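RimK-related lysine biosynthesis protein (Thermococcus kodakarensis, PDB 5K2M) probably acts as an ATP-dependent, magnesium-requiring ligase of the LysX type in amino-acid biosynthesis, built on the ATP-grasp fold. Local coordinates at residues P95-K100 and Y160-V165; G126-L131 and N195-G200; R170-Y175 and I230-K235. All blocks are in the same frame, centred on the assembly; numbering follows the deposited sequence.

All three contacts line the nucleotide site of one ATP-grasp domain, and each touches ADP. Interactions 1 and 3 are antiparallel strand pairings in two different sheets. Interaction 1 is partly buried and serves the adenine. Interaction 3 is the buried one, with a pair of isoleucines on one face of its strands, an ion pair at one end and a ribose contact. These two touch each other, through the salt bridge of Glu163 with Lys235 and through Val165 against Phe231 and Ser233. Interaction 2, also only partly buried, joins two loops at the phosphate end. An arginine-to-carbonyl bond and a methyl on a tryptophan face link them, while backbone N-H groups hold the phosphates. Interactions 2 and 3 share the phosphate ion.

Interaction 1. Residues P95-K100 and Y160-V165; sequences PVPEWK and YFQEFV. With ADP (adenosine-5'-diphosphate), chain O.
Trp99 and Gln162 form a non-hydrogen-bonded antiparallel pair in the four-stranded sheet of the ATP-grasp domain, at the adenine end of the nucleotide pocket. The next pair, Lys100 with Phe161, is hydrogen-bonded in both directions. Beyond the regular pairing, Glu163 N donates to Glu98 O at 2.9 Å. The carboxylate of Glu163 returns to the same residue: its OE2 takes a hydrogen bond from Glu98 N at 3.0 Å, from above the carboxylate plane. Chi1 of 66° sets CG between the backbone N and carbonyl carbon, and the extended chain then brings OE2 within reach of Glu98 N. Lys235 makes a salt bridge to the same oxygen, which should favour the charged form.

Van der Waals contact is lighter. Pro97 CG packs against the Gln162 amide, 3.4 Å from NE2, and Pro97 CB meets Val165 CG2. A water ties Pro97 O to Gln162 NE2, which also bonds Asn240.

The adenine is read by the 160-165 segment. Its N6 gives one hydrogen bond to Gln162 OE1, which Lys122 also holds, and one to Glu163 O. The main chain completes the recognition, with Val165 N donating to ADP N1 at 3.0 Å and 163°.

Interaction 2. Residues G126-L131 and N195-G200; sequences GSWGRL and NTARGG. With ADP (adenosine-5'-diphosphate), chain O; PO4 (phosphate ion), chain P.
Gly129 N donates to ADP O2B at 2.7 Å. The donor stands in the type I' turn from Ser127 to Arg130, which Arg130 N closes onto Ser127 O. This glycine-rich loop bends round the phosphates, as in other ATP-grasp enzymes. A phosphate ion, probably from the crystallisation liquor, lies beside the ADP. Ser127 OG donates to its O4 at 2.7 Å, and Trp128 N donates to its O2 at 3.2 Å.

Three side chains of 195-200 reach the turn. Asn195 packs against the peptide between Trp128 and Gly129. Ala197 CB sits over one face of the Trp128 indole, 3.9 Å from the centroid of the five-membered ring, in a CH-pi contact. Phosphate O2 lies at the ring edge, in plane. The neighbouring NE1 bonds Glu247, which helps fix the ring's rotation. The third is Arg198. Its CG and CD pass Trp128 O, and the bend at chi3 (78°) then turns the guanidinium so that Arg198 NH1 donates to Gly129 O at 2.9 Å. The oxygen lies in the guanidinium plane, but the nitrogen stands above the carbonyl plane and the bond is bent (134°).

Asn195 O holds its own loop. Arg198 N and Gly200 N reach it from opposite faces of its plane.

The 126-131 loop joins strands 119-122 and 133-135. The 195-200 loop, with a short 3-10 turn, leads from strand 180-188 to strand 201-204. The contact thus bridges two sheets across the phosphates.

Interaction 3. Residues R170-Y175 and I230-K235; sequences RDIRSY and IFESEK. With ADP (adenosine-5'-diphosphate), chain O; PO4 (phosphate ion), chain P.
Asp171 OD2 accepts a hydrogen bond from the ribose O3' of ADP at 2.6 Å, and its side chain meets Phe231 at the ring edge. The two residues stand on neighbouring antiparallel strands of the five-stranded ATP-grasp sheet. The Phe231 ring also packs against the adenine, its CE2 lying 3.5 Å from ADP C5. Arg187 and Thr194 hold the Asp171 carboxylate in place, through OD2 and OD1 respectively. On the same strand, Arg173 NH1 donates to O3 of the phosphate ion and forms a salt bridge with Asp229, a magnesium ligand.

Behind this shell, Ile172 and Ile230 form a hydrogen-bonded pair. Ile172 N donates to Ile230 O in the carbonyl plane, and Ile230 N returns a nearly straight bond to Ile172 O (173°). Their CB atoms lie 4.0 Å apart on one face. Ile172 CD1 reaches on to Glu232 CG at 3.7 Å.

Farther out, Arg170 grips Glu232 side-on. Its chain runs extended from CG to NE, and its guanidinium lies nearly coplanar with the carboxylate (9°). NH1 turns to Tyr188. A water connects Arg170 O, Glu232 N and Glu232 OE1. The salt bridge uses both syn lone pairs: Arg170 NE meets Glu232 OE1 at 2.9 Å, and Arg170 NH2 meets Glu232 OE2 at 2.9 Å.

Interaction 1. Residues P95-K100 and Y160-V165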
loop_
_atom_site.group_PDB
_atom_site.type_symbol
_atom_site.label_atom_id
_atom_site.label_comp_id
_atom_site.label_asym_id
_atom_site.label_seq_id
_atom_site.Cartn_x
_atom_site.Cartn_y
_atom_site.Cartn_z
ATOM N N PRO A 95 -42.132 -35.280 -20.989
ATOM C CA PRO A 95 -41.631 -36.580 -20.543
ATOM C C PRO A 95 -40.178 -36.805 -20.973
ATOM O O PRO A 95 -39.766 -36.358 -22.049
ATOM C CB PRO A 95 -42.587 -37.589 -21.195
ATOM C CG PRO A 95 -43.283 -36.850 -22.292
ATOM C CD PRO A 95 -43.235 -35.392 -21.959
ATOM N N VAL A 96 -39.421 -37.478 -20.113
ATOM C CA VAL A 96 -37.993 -37.743 -20.323
ATOM C C VAL A 96 -37.695 -39.186 -19.913
ATOM O O VAL A 96 -38.434 -39.754 -19.134
ATOM C CB VAL A 96 -37.119 -36.801 -19.464
ATOM C CG1 VAL A 96 -37.316 -35.349 -19.890
ATOM C CG2 VAL A 96 -37.423 -36.971 -17.977
ATOM N N PRO A 97 -36.608 -39.778 -20.418
ATOM C CA PRO A 97 -36.282 -41.076 -19.860
ATOM C C PRO A 97 -36.018 -40.969 -18.365
ATOM O O PRO A 97 -35.580 -39.923 -17.877
ATOM C CB PRO A 97 -34.996 -41.472 -20.589
ATOM C CG PRO A 97 -34.958 -40.619 -21.810
ATOM C CD PRO A 97 -35.602 -39.333 -21.391
ATOM N N GLU A 98 -36.315 -42.042 -17.651
ATOM C CA GLU A 98 -35.918 -42.182 -16.254
ATOM C C GLU A 98 -34.434 -41.928 -16.123
ATOM O O GLU A 98 -33.653 -42.484 -16.887
ATOM C CB GLU A 98 -36.186 -43.591 -15.762
ATOM C CG GLU A 98 -36.841 -43.627 -14.408
ATOM C CD GLU A 98 -38.337 -43.693 -14.549
ATOM O OE1 GLU A 98 -38.983 -42.621 -14.460
ATOM O OE2 GLU A 98 -38.848 -44.814 -14.790
ATOM N N TRP A 99 -34.050 -41.120 -15.139
ATOM C CA TRP A 99 -32.660 -40.751 -14.957
ATOM C C TRP A 99 -32.261 -40.759 -13.496
ATOM O O TRP A 99 -33.099 -40.709 -12.593
ATOM C CB TRP A 99 -32.392 -39.364 -15.553
ATOM C CG TRP A 99 -33.145 -38.300 -14.855
ATOM C CD1 TRP A 99 -34.446 -37.944 -15.063
ATOM C CD2 TRP A 99 -32.658 -37.468 -13.808
ATOM N NE1 TRP A 99 -34.803 -36.932 -14.203
ATOM C CE2 TRP A 99 -33.721 -36.619 -13.422
ATOM C CE3 TRP A 99 -31.426 -37.359 -13.148
ATOM C CZ2 TRP A 99 -33.586 -35.665 -12.418
ATOM C CZ3 TRP A 99 -31.293 -36.418 -12.153
ATOM C CH2 TRP A 99 -32.367 -35.574 -11.799
ATOM N N LYS A 100 -30.954 -40.799 -13.277
ATOM C CA LYS A 100 -30.405 -40.798 -11.937
ATOM C C LYS A 100 -29.029 -40.130 -11.980
ATOM O O LYS A 100 -28.300 -40.267 -12.965
ATOM C CB LYS A 100 -30.319 -42.235 -11.433
ATOM C CG LYS A 100 -30.422 -42.389 -9.926
ATOM C CD LYS A 100 -31.850 -42.288 -9.413
ATOM C CE LYS A 100 -31.836 -42.278 -7.894
ATOM N NZ LYS A 100 -33.203 -42.212 -7.320
ATOM N N TYR A 160 -24.106 -39.352 -14.402
ATOM C CA TYR A 160 -25.443 -39.186 -14.952
ATOM C C TYR A 160 -25.805 -40.415 -15.755
ATOM O O TYR A 160 -25.023 -40.871 -16.618
ATOM C CB TYR A 160 -25.473 -37.944 -15.850
ATOM C CG TYR A 160 -26.764 -37.718 -16.599
ATOM C CD1 TYR A 160 -27.808 -37.012 -16.033
ATOM C CD2 TYR A 160 -26.932 -38.217 -17.887
ATOM C CE1 TYR A 160 -28.989 -36.794 -16.730
ATOM C CE2 TYR A 160 -28.104 -38.016 -18.591
ATOM C CZ TYR A 160 -29.122 -37.291 -18.020
ATOM O OH TYR A 160 -30.279 -37.093 -18.736
ATOM N N PHE A 161 -26.995 -40.946 -15.476
ATOM C CA PHE A 161 -27.446 -42.214 -16.045
ATOM C C PHE A 161 -28.907 -42.118 -16.476
ATOM O O PHE A 161 -29.672 -41.387 -15.886
ATOM C CB PHE A 161 -27.382 -43.325 -14.992
ATOM C CG PHE A 161 -26.009 -43.646 -14.499
ATOM C CD1 PHE A 161 -25.210 -44.554 -15.173
ATOM C CD2 PHE A 161 -25.530 -43.088 -13.326
ATOM C CE1 PHE A 161 -23.953 -44.890 -14.696
ATOM C CE2 PHE A 161 -24.268 -43.413 -12.852
ATOM C CZ PHE A 161 -23.481 -44.316 -13.538
ATOM N N GLN A 162 -29.274 -42.875 -17.500
ATOM C CA GLN A 162 -30.669 -43.065 -17.883
ATOM C C GLN A 162 -30.979 -44.546 -17.972
ATOM O O GLN A 162 -30.080 -45.359 -18.134
ATOM C CB GLN A 162 -30.941 -42.458 -19.256
ATOM C CG GLN A 162 -30.905 -40.945 -19.316
ATOM C CD GLN A 162 -31.089 -40.439 -20.738
ATOM O OE1 GLN A 162 -30.521 -40.990 -21.665
ATOM N NE2 GLN A 162 -31.877 -39.391 -20.909
ATOM N N GLU A 163 -32.253 -44.892 -17.854
ATOM C CA GLU A 163 -32.732 -46.200 -18.297
ATOM C C GLU A 163 -32.378 -46.388 -19.768
ATOM O O GLU A 163 -32.429 -45.432 -20.540
ATOM C CB GLU A 163 -34.254 -46.310 -18.132
ATOM C CG GLU A 163 -35.050 -45.374 -19.031
ATOM C CD GLU A 163 -36.553 -45.462 -18.821
ATOM O OE1 GLU A 163 -37.044 -46.510 -18.373
ATOM O OE2 GLU A 163 -37.252 -44.468 -19.091
ATOM N N PHE A 164 -32.036 -47.609 -20.168
ATOM C CA PHE A 164 -31.857 -47.890 -21.593
ATOM C C PHE A 164 -33.230 -47.935 -22.251
ATOM O O PHE A 164 -34.086 -48.738 -21.878
ATOM C CB PHE A 164 -31.120 -49.200 -21.827
ATOM C CG PHE A 164 -30.993 -49.578 -23.283
ATOM C CD1 PHE A 164 -30.075 -48.936 -24.108
ATOM C CD2 PHE A 164 -31.773 -50.588 -23.825
ATOM C CE1 PHE A 164 -29.951 -49.286 -25.443
ATOM C CE2 PHE A 164 -31.642 -50.947 -25.160
ATOM C CZ PHE A 164 -30.740 -50.288 -25.973
ATOM N N VAL A 165 -33.443 -47.050 -23.218
ATOM C CA VAL A 165 -34.699 -47.012 -23.942
ATOM C C VAL A 165 -34.583 -47.856 -25.210
ATOM O O VAL A 165 -33.641 -47.689 -25.986
ATOM C CB VAL A 165 -35.098 -45.568 -24.278
ATOM C CG1 VAL A 165 -36.393 -45.549 -25.072
ATOM C CG2 VAL A 165 -35.224 -44.747 -23.001
HETATM P PB ADP O . -24.898 -36.748 -27.261
HETATM O O1B ADP O . -25.607 -36.891 -28.580
HETATM O O2B ADP O . -23.521 -37.366 -27.227
HETATM O O3B ADP O . -24.885 -35.356 -26.680
HETATM P PA ADP O . -27.182 -38.304 -26.400
HETATM O O1A ADP O . -27.992 -37.553 -27.438
HETATM O O2A ADP O . -27.816 -38.434 -25.053
HETATM O O3A ADP O . -25.716 -37.677 -26.217
HETATM O "O5'" ADP O . -26.857 -39.778 -26.940
HETATM C "C5'" ADP O . -26.435 -40.004 -28.266
HETATM C "C4'" ADP O . -27.308 -41.068 -28.911
HETATM O "O4'" ADP O . -27.198 -42.288 -28.168
HETATM C "C3'" ADP O . -28.790 -40.735 -28.974
HETATM O "O3'" ADP O . -29.125 -40.018 -30.173
HETATM C "C2'" ADP O . -29.412 -42.118 -28.934
HETATM O "O2'" ADP O . -29.424 -42.737 -30.219
HETATM C "C1'" ADP O . -28.469 -42.919 -28.068
HETATM N N9 ADP O . -28.916 -42.891 -26.668
HETATM C C8 ADP O . -28.548 -41.997 -25.727
HETATM N N7 ADP O . -29.152 -42.239 -24.550
HETATM C C5 ADP O . -29.942 -43.311 -24.745
HETATM C C6 ADP O . -30.842 -44.112 -23.918
HETATM N N6 ADP O . -31.038 -43.798 -22.619
HETATM N N1 ADP O . -31.461 -45.156 -24.505
HETATM C C2 ADP O . -31.278 -45.475 -25.794
HETATM N N3 ADP O . -30.473 -44.797 -26.611
HETATM C C4 ADP O . -29.789 -43.732 -26.146
HETATM O O HOH W 1 -33.498 -38.359 -18.941
#

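Interaction 2. Residues G126-L131 and N195-G200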
loop_
_atom_site.group_PDB
_atom_site.type_symbol
_atom_site.label_atom_id
_atom_site.label_comp_id
_atom_site.label_asym_id
_atom_site.label_seq_id
_atom_site.Cartn_x
_atom_site.Cartn_y
_atom_site.Cartn_z
ATOM N N GLY A 126 -20.748 -33.885 -22.929
ATOM C CA GLY A 126 -20.402 -34.432 -24.230
ATOM C C GLY A 126 -21.379 -34.134 -25.358
ATOM O O GLY A 126 -22.431 -33.540 -25.147
ATOM N N SER A 127 -20.977 -34.548 -26.560
ATOM C CA SER A 127 -21.778 -34.493 -27.775
ATOM C C SER A 127 -21.306 -35.594 -28.743
ATOM O O SER A 127 -20.316 -36.290 -28.476
ATOM C CB SER A 127 -21.635 -33.112 -28.436
ATOM O OG SER A 127 -22.575 -32.915 -29.486
ATOM N N TRP A 128 -22.012 -35.732 -29.867
ATOM C CA TRP A 128 -21.670 -36.694 -30.926
ATOM C C TRP A 128 -21.672 -38.167 -30.482
ATOM O O TRP A 128 -21.038 -38.999 -31.122
ATOM C CB TRP A 128 -20.290 -36.363 -31.548
ATOM C CG TRP A 128 -20.207 -35.069 -32.284
ATOM C CD1 TRP A 128 -21.244 -34.270 -32.663
ATOM C CD2 TRP A 128 -19.015 -34.445 -32.782
ATOM N NE1 TRP A 128 -20.774 -33.177 -33.354
ATOM C CE2 TRP A 128 -19.409 -33.258 -33.443
ATOM C CE3 TRP A 128 -17.654 -34.774 -32.736
ATOM C CZ2 TRP A 128 -18.490 -32.387 -34.044
ATOM C CZ3 TRP A 128 -16.738 -33.910 -33.336
ATOM C CH2 TRP A 128 -17.166 -32.727 -33.986
ATOM N N GLY A 129 -22.366 -38.492 -29.395
ATOM C CA GLY A 129 -22.358 -39.855 -28.857
ATOM C C GLY A 129 -21.076 -40.298 -28.158
ATOM O O GLY A 129 -20.888 -41.494 -27.897
ATOM N N ARG A 130 -20.220 -39.332 -27.833
ATOM C CA ARG A 130 -18.932 -39.558 -27.171
ATOM C C ARG A 130 -19.092 -40.156 -25.766
ATOM O O ARG A 130 -19.865 -39.630 -24.941
ATOM C CB ARG A 130 -18.205 -38.205 -27.064
ATOM C CG ARG A 130 -16.863 -38.200 -26.341
ATOM C CD ARG A 130 -16.168 -36.846 -26.472
ATOM N NE ARG A 130 -16.244 -36.337 -27.843
ATOM C CZ ARG A 130 -16.873 -35.225 -28.230
ATOM N NH1 ARG A 130 -17.481 -34.430 -27.356
ATOM N NH2 ARG A 130 -16.887 -34.905 -29.520
ATOM N N LEU A 131 -18.370 -41.246 -25.498
ATOM C CA LEU A 131 -18.311 -41.848 -24.151
ATOM C C LEU A 131 -19.677 -42.365 -23.639
ATOM O O LEU A 131 -19.849 -42.598 -22.444
ATOM C CB LEU A 131 -17.707 -40.826 -23.161
ATOM C CG LEU A 131 -16.294 -40.995 -22.570
ATOM C CD1 LEU A 131 -15.429 -42.030 -23.259
ATOM C CD2 LEU A 131 -15.573 -39.658 -22.506
ATOM N N ASN A 195 -26.169 -41.035 -33.579
ATOM C CA ASN A 195 -25.721 -39.697 -34.021
ATOM C C ASN A 195 -25.241 -39.788 -35.473
ATOM O O ASN A 195 -24.594 -40.778 -35.844
ATOM C CB ASN A 195 -24.554 -39.138 -33.192
ATOM C CG ASN A 195 -24.895 -38.890 -31.731
ATOM O OD1 ASN A 195 -25.026 -37.740 -31.275
ATOM N ND2 ASN A 195 -24.957 -39.949 -30.976
ATOM N N THR A 196 -25.532 -38.764 -36.280
ATOM C CA THR A 196 -24.983 -38.680 -37.638
ATOM C C THR A 196 -23.454 -38.560 -37.594
ATOM O O THR A 196 -22.770 -39.039 -38.495
ATOM C CB THR A 196 -25.548 -37.491 -38.435
ATOM O OG1 THR A 196 -25.228 -36.271 -37.761
ATOM C CG2 THR A 196 -27.067 -37.606 -38.590
ATOM N N ALA A 197 -22.919 -37.939 -36.539
ATOM C CA ALA A 197 -21.472 -37.906 -36.322
ATOM C C ALA A 197 -20.858 -39.311 -36.219
ATOM O O ALA A 197 -19.657 -39.464 -36.431
ATOM C CB ALA A 197 -21.127 -37.100 -35.070
ATOM N N ARG A 198 -21.670 -40.317 -35.880
ATOM C CA ARG A 198 -21.194 -41.698 -35.772
ATOM C C ARG A 198 -21.727 -42.618 -36.876
ATOM O O ARG A 198 -21.623 -43.843 -36.757
ATOM C CB ARG A 198 -21.544 -42.267 -34.391
ATOM C CG ARG A 198 -20.823 -41.558 -33.259
ATOM C CD ARG A 198 -20.932 -42.312 -31.943
ATOM N NE ARG A 198 -20.013 -43.452 -31.904
ATOM C CZ ARG A 198 -19.458 -43.964 -30.804
ATOM N NH1 ARG A 198 -19.705 -43.457 -29.597
ATOM N NH2 ARG A 198 -18.632 -44.999 -30.914
ATOM N N GLY A 199 -22.268 -42.035 -37.947
ATOM C CA GLY A 199 -22.780 -42.808 -39.082
ATOM C C GLY A 199 -24.292 -42.809 -39.203
ATOM O O GLY A 199 -24.835 -43.332 -40.174
ATOM N N GLY A 200 -24.981 -42.229 -38.223
ATOM C CA GLY A 200 -26.434 -42.070 -38.305
ATOM C C GLY A 200 -26.872 -41.468 -39.636
ATOM O O GLY A 200 -26.223 -40.554 -40.138
HETATM P PB ADP O . -24.898 -36.748 -27.261
HETATM O O1B ADP O . -25.607 -36.891 -28.580
HETATM O O2B ADP O . -23.521 -37.366 -27.227
HETATM O O3B ADP O . -24.885 -35.356 -26.680
HETATM P PA ADP O . -27.182 -38.304 -26.400
HETATM O O1A ADP O . -27.992 -37.553 -27.438
HETATM O O2A ADP O . -27.816 -38.434 -25.053
HETATM O O3A ADP O . -25.716 -37.677 -26.217
HETATM O "O5'" ADP O . -26.857 -39.778 -26.940
HETATM C "C5'" ADP O . -26.435 -40.004 -28.266
HETATM C "C4'" ADP O . -27.308 -41.068 -28.911
HETATM O "O4'" ADP O . -27.198 -42.288 -28.168
HETATM C "C3'" ADP O . -28.790 -40.735 -28.974
HETATM O "O3'" ADP O . -29.125 -40.018 -30.173
HETATM C "C2'" ADP O . -29.412 -42.118 -28.934
HETATM O "O2'" ADP O . -29.424 -42.737 -30.219
HETATM C "C1'" ADP O . -28.469 -42.919 -28.068
HETATM N N9 ADP O . -28.916 -42.891 -26.668
HETATM C C8 ADP O . -28.548 -41.997 -25.727
HETATM N N7 ADP O . -29.152 -42.239 -24.550
HETATM C C5 ADP O . -29.942 -43.311 -24.745
HETATM C C6 ADP O . -30.842 -44.112 -23.918
HETATM N N6 ADP O . -31.038 -43.798 -22.619
HETATM N N1 ADP O . -31.461 -45.156 -24.505
HETATM C C2 ADP O . -31.278 -45.475 -25.794
HETATM N N3 ADP O . -30.473 -44.797 -26.611
HETATM C C4 ADP O . -29.789 -43.732 -26.146
HETATM P P PO4 P . -25.628 -34.284 -30.590
HETATM O O1 PO4 P . -26.778 -35.254 -30.453
HETATM O O2 PO4 P . -24.546 -34.828 -31.512
HETATM O O3 PO4 P . -26.174 -33.003 -31.170
HETATM O O4 PO4 P . -24.990 -34.037 -29.256
#

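Interaction 3. Residues R170-Y175 and I230-K235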
loop_
_atom_site.group_PDB
_atom_site.type_symbol
_atom_site.label_atom_id
_atom_site.label_comp_id
_atom_site.label_asym_id
_atom_site.label_seq_id
_atom_site.Cartn_x
_atom_site.Cartn_y
_atom_site.Cartn_z
ATOM N N ARG A 170 -33.839 -46.168 -34.427
ATOM C CA ARG A 170 -33.695 -44.756 -34.788
ATOM C C ARG A 170 -34.073 -43.864 -33.622
ATOM O O ARG A 170 -34.742 -44.291 -32.685
ATOM C CB ARG A 170 -34.623 -44.409 -35.956
ATOM C CG ARG A 170 -36.097 -44.446 -35.562
ATOM C CD ARG A 170 -37.046 -44.452 -36.743
ATOM N NE ARG A 170 -38.425 -44.269 -36.305
ATOM C CZ ARG A 170 -39.484 -44.248 -37.115
ATOM N NH1 ARG A 170 -39.343 -44.398 -38.426
ATOM N NH2 ARG A 170 -40.700 -44.068 -36.614
ATOM N N ASP A 171 -33.673 -42.605 -33.701
ATOM C CA ASP A 171 -34.241 -41.596 -32.833
ATOM C C ASP A 171 -34.588 -40.374 -33.667
ATOM O O ASP A 171 -34.514 -40.417 -34.898
ATOM C CB ASP A 171 -33.333 -41.305 -31.634
ATOM C CG ASP A 171 -32.166 -40.399 -31.959
ATOM O OD1 ASP A 171 -31.767 -40.283 -33.129
ATOM O OD2 ASP A 171 -31.628 -39.804 -31.002
ATOM N N ILE A 172 -35.003 -39.305 -33.000
ATOM C CA ILE A 172 -35.575 -38.145 -33.690
ATOM C C ILE A 172 -34.773 -36.922 -33.316
ATOM O O ILE A 172 -34.410 -36.740 -32.163
ATOM C CB ILE A 172 -37.060 -37.942 -33.304
ATOM C CG1 ILE A 172 -37.908 -39.084 -33.874
ATOM C CG2 ILE A 172 -37.588 -36.581 -33.782
ATOM C CD1 ILE A 172 -39.198 -39.305 -33.103
ATOM N N ARG A 173 -34.482 -36.104 -34.313
ATOM C CA ARG A 173 -33.799 -34.856 -34.109
ATOM C C ARG A 173 -34.660 -33.736 -34.674
ATOM O O ARG A 173 -34.891 -33.694 -35.872
ATOM C CB ARG A 173 -32.452 -34.916 -34.815
ATOM C CG ARG A 173 -31.775 -33.576 -34.959
ATOM C CD ARG A 173 -31.468 -32.955 -33.605
ATOM N NE ARG A 173 -30.208 -32.239 -33.728
ATOM C CZ ARG A 173 -29.088 -32.474 -33.058
ATOM N NH1 ARG A 173 -28.994 -33.395 -32.107
ATOM N NH2 ARG A 173 -28.047 -31.709 -33.328
ATOM N N SER A 174 -35.123 -32.834 -33.811
ATOM C CA SER A 174 -35.941 -31.705 -34.236
ATOM C C SER A 174 -35.271 -30.377 -33.905
ATOM O O SER A 174 -34.313 -30.323 -33.129
ATOM C CB SER A 174 -37.328 -31.767 -33.594
ATOM O OG SER A 174 -37.240 -31.645 -32.186
ATOM N N TYR A 175 -35.782 -29.307 -34.509
ATOM C CA TYR A 175 -35.193 -27.984 -34.385
ATOM C C TYR A 175 -36.282 -26.982 -34.066
ATOM O O TYR A 175 -37.320 -26.976 -34.718
ATOM C CB TYR A 175 -34.488 -27.612 -35.685
ATOM C CG TYR A 175 -33.329 -28.513 -36.020
ATOM C CD1 TYR A 175 -33.531 -29.728 -36.681
ATOM C CD2 TYR A 175 -32.033 -28.160 -35.668
ATOM C CE1 TYR A 175 -32.467 -30.562 -36.982
ATOM C CE2 TYR A 175 -30.962 -28.988 -35.961
ATOM C CZ TYR A 175 -31.182 -30.183 -36.611
ATOM O OH TYR A 175 -30.112 -30.982 -36.893
ATOM N N ILE A 230 -35.167 -36.634 -29.459
ATOM C CA ILE A 230 -36.361 -37.296 -28.940
ATOM C C ILE A 230 -36.280 -38.812 -29.195
ATOM O O ILE A 230 -35.766 -39.239 -30.227
ATOM C CB ILE A 230 -37.631 -36.679 -29.580
ATOM C CG1 ILE A 230 -37.820 -35.240 -29.085
ATOM C CG2 ILE A 230 -38.872 -37.500 -29.265
ATOM C CD1 ILE A 230 -38.798 -34.411 -29.901
ATOM N N PHE A 231 -36.762 -39.613 -28.241
ATOM C CA PHE A 231 -36.829 -41.069 -28.394
ATOM C C PHE A 231 -38.265 -41.559 -28.478
ATOM O O PHE A 231 -39.120 -41.127 -27.703
ATOM C CB PHE A 231 -36.220 -41.799 -27.194
ATOM C CG PHE A 231 -34.769 -41.491 -26.921
ATOM C CD1 PHE A 231 -33.954 -40.884 -27.860
ATOM C CD2 PHE A 231 -34.215 -41.860 -25.696
ATOM C CE1 PHE A 231 -32.628 -40.641 -27.588
ATOM C CE2 PHE A 231 -32.886 -41.616 -25.414
ATOM C CZ PHE A 231 -32.087 -41.003 -26.365
ATOM N N GLU A 232 -38.517 -42.479 -29.403
ATOM C CA GLU A 232 -39.754 -43.259 -29.398
ATOM C C GLU A 232 -39.546 -44.460 -28.489
ATOM O O GLU A 232 -38.515 -45.125 -28.569
ATOM C CB GLU A 232 -40.116 -43.736 -30.808
ATOM C CG GLU A 232 -40.375 -42.599 -31.790
ATOM C CD GLU A 232 -40.185 -43.008 -33.235
ATOM O OE1 GLU A 232 -39.024 -43.217 -33.659
ATOM O OE2 GLU A 232 -41.198 -43.113 -33.953
ATOM N N SER A 233 -40.519 -44.718 -27.618
ATOM C CA SER A 233 -40.483 -45.862 -26.718
ATOM C C SER A 233 -41.885 -46.416 -26.557
ATOM O O SER A 233 -42.856 -45.767 -26.948
ATOM C CB SER A 233 -39.940 -45.447 -25.351
ATOM O OG SER A 233 -40.906 -44.711 -24.629
ATOM N N GLU A 234 -41.983 -47.599 -25.955
ATOM C CA GLU A 234 -43.274 -48.236 -25.672
ATOM C C GLU A 234 -44.199 -47.349 -24.825
ATOM O O GLU A 234 -45.404 -47.559 -24.810
ATOM C CB GLU A 234 -43.077 -49.616 -25.008
ATOM C CG GLU A 234 -42.471 -49.591 -23.604
ATOM C CD GLU A 234 -41.986 -50.961 -23.122
ATOM O OE1 GLU A 234 -42.572 -51.989 -23.526
ATOM O OE2 GLU A 234 -41.014 -51.015 -22.328
ATOM N N LYS A 235 -43.634 -46.361 -24.133
ATOM C CA LYS A 235 -44.424 -45.402 -23.347
ATOM C C LYS A 235 -44.571 -44.042 -24.041
ATOM O O LYS A 235 -44.862 -43.044 -23.395
ATOM C CB LYS A 235 -43.841 -45.238 -21.929
ATOM C CG LYS A 235 -42.348 -44.947 -21.852
ATOM C CD LYS A 235 -41.894 -44.797 -20.410
ATOM C CE LYS A 235 -40.373 -44.840 -20.300
ATOM N NZ LYS A 235 -39.894 -44.480 -18.936
HETATM P PB ADP O . -24.898 -36.748 -27.261
HETATM O O1B ADP O . -25.607 -36.891 -28.580
HETATM O O2B ADP O . -23.521 -37.366 -27.227
HETATM O O3B ADP O . -24.885 -35.356 -26.680
HETATM P PA ADP O . -27.182 -38.304 -26.400
HETATM O O1A ADP O . -27.992 -37.553 -27.438
HETATM O O2A ADP O . -27.816 -38.434 -25.053
HETATM O O3A ADP O . -25.716 -37.677 -26.217
HETATM O "O5'" ADP O . -26.857 -39.778 -26.940
HETATM C "C5'" ADP O . -26.435 -40.004 -28.266
HETATM C "C4'" ADP O . -27.308 -41.068 -28.911
HETATM O "O4'" ADP O . -27.198 -42.288 -28.168
HETATM C "C3'" ADP O . -28.790 -40.735 -28.974
HETATM O "O3'" ADP O . -29.125 -40.018 -30.173
HETATM C "C2'" ADP O . -29.412 -42.118 -28.934
HETATM O "O2'" ADP O . -29.424 -42.737 -30.219
HETATM C "C1'" ADP O . -28.469 -42.919 -28.068
HETATM N N9 ADP O . -28.916 -42.891 -26.668
HETATM C C8 ADP O . -28.548 -41.997 -25.727
HETATM N N7 ADP O . -29.152 -42.239 -24.550
HETATM C C5 ADP O . -29.942 -43.311 -24.745
HETATM C C6 ADP O . -30.842 -44.112 -23.918
HETATM N N6 ADP O . -31.038 -43.798 -22.619
HETATM N N1 ADP O . -31.461 -45.156 -24.505
HETATM C C2 ADP O . -31.278 -45.475 -25.794
HETATM N N3 ADP O . -30.473 -44.797 -26.611
HETATM C C4 ADP O . -29.789 -43.732 -26.146
HETATM P P PO4 P . -25.628 -34.284 -30.590
HETATM O O1 PO4 P . -26.778 -35.254 -30.453
HETATM O O2 PO4 P . -24.546 -34.828 -31.512
HETATM O O3 PO4 P . -26.174 -33.003 -31.170
HETATM O O4 PO4 P . -24.990 -34.037 -29.256
HETATM O O HOH W 2 -37.058 -43.136 -31.654
#